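Local coordinates for extracellular solute-binding protein, family 7 (Colwellia psychrerythraea, PDB 4PET) that binds pyruvate together with a calcium ion and probably delivers the solute to a TRAP transporter as its periplasmic binding protein, at residues His121-Tyr126 against Leu329-Asp334. Residues are numbered along the deposited sequence; the frame is centred on the assembly and turned at random.
Sequences HAWFYY and LKSLND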
loop_
_atom_site.group_PDB
_atom_site.type_symbol
_atom_site.label_atom_id
_atom_site.label_comp_id
_atom_site.label_asym_id
_atom_site.label_seq_id
_atom_site.Cartn_x
_atom_site.Cartn_y
_atom_site.Cartn_z
ATOM N N HIS A 121 4.504 4.482 -3.768
ATOM C CA HIS A 121 3.422 4.247 -4.705
ATOM C C HIS A 121 2.745 5.560 -5.139
ATOM O O HIS A 121 2.436 5.737 -6.302
ATOM C CB HIS A 121 2.420 3.277 -4.096
ATOM C CG HIS A 121 2.961 1.889 -3.963
ATOM N ND1 HIS A 121 2.429 0.956 -3.096
ATOM C CD2 HIS A 121 3.980 1.271 -4.606
ATOM C CE1 HIS A 121 3.103 -0.174 -3.209
ATOM N NE2 HIS A 121 4.051 -0.009 -4.118
ATOM N N ALA A 122 2.556 6.476 -4.198
ATOM C CA ALA A 122 2.061 7.800 -4.492
ATOM C C ALA A 122 3.003 8.469 -5.474
ATOM O O ALA A 122 2.571 9.125 -6.455
ATOM C CB ALA A 122 1.973 8.619 -3.213
ATOM N N TRP A 123 4.286 8.337 -5.196
ATOM C CA TRP A 123 5.287 8.972 -6.033
ATOM C C TRP A 123 5.228 8.418 -7.453
ATOM O O TRP A 123 5.202 9.214 -8.404
ATOM C CB TRP A 123 6.699 8.808 -5.465
ATOM C CG TRP A 123 7.753 9.360 -6.387
ATOM C CD1 TRP A 123 8.029 10.667 -6.608
ATOM C CD2 TRP A 123 8.663 8.612 -7.229
ATOM N NE1 TRP A 123 9.034 10.795 -7.546
ATOM C CE2 TRP A 123 9.443 9.548 -7.937
ATOM C CE3 TRP A 123 8.884 7.256 -7.450
ATOM C CZ2 TRP A 123 10.451 9.167 -8.830
ATOM C CZ3 TRP A 123 9.867 6.873 -8.360
ATOM C CH2 TRP A 123 10.644 7.824 -9.035
ATOM N N PHE A 124 5.161 7.085 -7.594
ATOM C CA PHE A 124 5.105 6.423 -8.910
ATOM C C PHE A 124 3.892 6.821 -9.734
ATOM O O PHE A 124 4.021 7.253 -10.852
ATOM C CB PHE A 124 5.083 4.886 -8.824
ATOM C CG PHE A 124 6.428 4.258 -8.851
ATOM C CD1 PHE A 124 7.253 4.372 -9.973
ATOM C CD2 PHE A 124 6.898 3.556 -7.737
ATOM C CE1 PHE A 124 8.525 3.804 -9.984
ATOM C CE2 PHE A 124 8.168 2.962 -7.751
ATOM C CZ PHE A 124 8.979 3.085 -8.868
ATOM N N TYR A 125 2.713 6.642 -9.157
ATOM C CA TYR A 125 1.475 6.776 -9.869
ATOM C C TYR A 125 0.899 8.202 -9.955
ATOM O O TYR A 125 0.095 8.490 -10.833
ATOM C CB TYR A 125 0.487 5.807 -9.211
ATOM C CG TYR A 125 0.814 4.365 -9.521
ATOM C CD1 TYR A 125 0.862 3.928 -10.845
ATOM C CD2 TYR A 125 1.078 3.437 -8.516
ATOM C CE1 TYR A 125 1.153 2.608 -11.165
ATOM C CE2 TYR A 125 1.384 2.084 -8.838
ATOM C CZ TYR A 125 1.409 1.695 -10.170
ATOM O OH TYR A 125 1.661 0.391 -10.543
ATOM N N TYR A 126 1.324 9.091 -9.065
ATOM C CA TYR A 126 0.782 10.428 -9.001
ATOM C C TYR A 126 1.838 11.519 -8.877
ATOM O O TYR A 126 1.536 12.676 -9.067
ATOM C CB TYR A 126 -0.242 10.544 -7.840
ATOM C CG TYR A 126 -1.459 9.699 -8.092
ATOM C CD1 TYR A 126 -2.500 10.171 -8.888
ATOM C CD2 TYR A 126 -1.535 8.397 -7.612
ATOM C CE1 TYR A 126 -3.611 9.391 -9.159
ATOM C CE2 TYR A 126 -2.651 7.608 -7.871
ATOM C CZ TYR A 126 -3.671 8.109 -8.651
ATOM O OH TYR A 126 -4.752 7.333 -8.949
ATOM N N LEU A 329 16.674 12.650 -8.784
ATOM C CA LEU A 329 16.912 12.844 -7.351
ATOM C C LEU A 329 16.161 14.061 -6.771
ATOM O O LEU A 329 15.753 14.043 -5.614
ATOM C CB LEU A 329 18.383 12.953 -7.029
ATOM C CG LEU A 329 19.173 11.689 -7.362
ATOM C CD1 LEU A 329 20.613 11.928 -7.054
ATOM C CD2 LEU A 329 18.636 10.449 -6.594
ATOM N N LYS A 330 15.986 15.116 -7.556
ATOM C CA LYS A 330 15.203 16.250 -7.091
ATOM C C LYS A 330 13.741 15.879 -6.909
ATOM O O LYS A 330 13.086 16.325 -5.963
ATOM C CB LYS A 330 15.287 17.421 -8.064
ATOM C CG LYS A 330 14.377 18.593 -7.660
ATOM C CD LYS A 330 14.329 19.656 -8.735
ATOM C CE LYS A 330 14.218 21.061 -8.164
ATOM N NZ LYS A 330 13.248 21.176 -7.041
ATOM N N SER A 331 13.205 15.129 -7.854
ATOM C CA SER A 331 11.821 14.693 -7.742
ATOM C C SER A 331 11.644 13.818 -6.510
ATOM O O SER A 331 10.673 13.979 -5.776
ATOM C CB SER A 331 11.376 13.935 -8.995
ATOM O OG SER A 331 10.081 13.401 -8.803
ATOM N N LEU A 332 12.574 12.894 -6.283
ATOM C CA LEU A 332 12.487 12.001 -5.128
ATOM C C LEU A 332 12.621 12.758 -3.824
ATOM O O LEU A 332 11.911 12.465 -2.865
ATOM C CB LEU A 332 13.546 10.913 -5.169
ATOM C CG LEU A 332 13.317 9.794 -6.168
ATOM C CD1 LEU A 332 14.577 8.967 -6.272
ATOM C CD2 LEU A 332 12.107 8.909 -5.763
ATOM N N ASN A 333 13.538 13.723 -3.799
ATOM C CA ASN A 333 13.846 14.467 -2.593
ATOM C C ASN A 333 12.675 15.415 -2.221
ATOM O O ASN A 333 12.185 15.414 -1.090
ATOM C CB ASN A 333 15.186 15.210 -2.773
ATOM C CG ASN A 333 15.558 16.052 -1.565
ATOM O OD1 ASN A 333 15.593 17.289 -1.632
ATOM N ND2 ASN A 333 15.848 15.387 -0.455
ATOM N N ASP A 334 12.200 16.180 -3.195
ATOM C CA ASP A 334 11.074 17.083 -2.964
ATOM C C ASP A 334 9.828 16.288 -2.636
ATOM O O ASP A 334 9.084 16.675 -1.756
ATOM C CB ASP A 334 10.755 17.898 -4.204
ATOM C CG ASP A 334 11.839 18.870 -4.558
ATOM O OD1 ASP A 334 12.787 19.005 -3.745
ATOM O OD2 ASP A 334 11.723 19.475 -5.653
#
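The indole NE1 of Trp-123 donates a hydrogen bond to OG of Ser-331, 3.1 Å away and almost straight, with an N-H...O angle of 173°. The hydroxyl oxygen sits at the edge of the pyrrole ring and very nearly in the indole plane, where the N-H points. Leu-332, the next residue on helix 323-353, comes to the same indole from another direction: its CD2 methyl lies over one face of the six-membered ring, 3.5 Å from the centroid and 13° off the normal, a CH-pi contact. Trp-123 holds its CG anti to the backbone N (chi1 175°), which carries the indole out from helix 117-126 toward Leu-329 to Asp-334; the nearest CA atoms of the two segments, those of Trp-123 and Leu-332, are 7.9 Å apart. On its own helix, CZ3 of Trp-123 lies 3.7 Å above the Phe-124 ring plane, offset toward the rim. Tyr-335, farther along helix 323-353, meets the indole edge-to-face, and Phe-108 and Met-115 from loops also touch it. The Leu-332 side chain is about 11 Å from that of pyruvate-binding Tyr-96, and neither segment contributes a pocket residue. A leucine in place of Trp-123 would probably leave Ser-331 OG without its indole donor and open a gap beneath the Leu-332 methyl. Between these segments a single side chain of helix 117-126 meets two of helix 323-353: a serine satisfies its buried N-H while its face packs against a methyl, and the directional bond and apolar contact together probably help to set the indole's tilt.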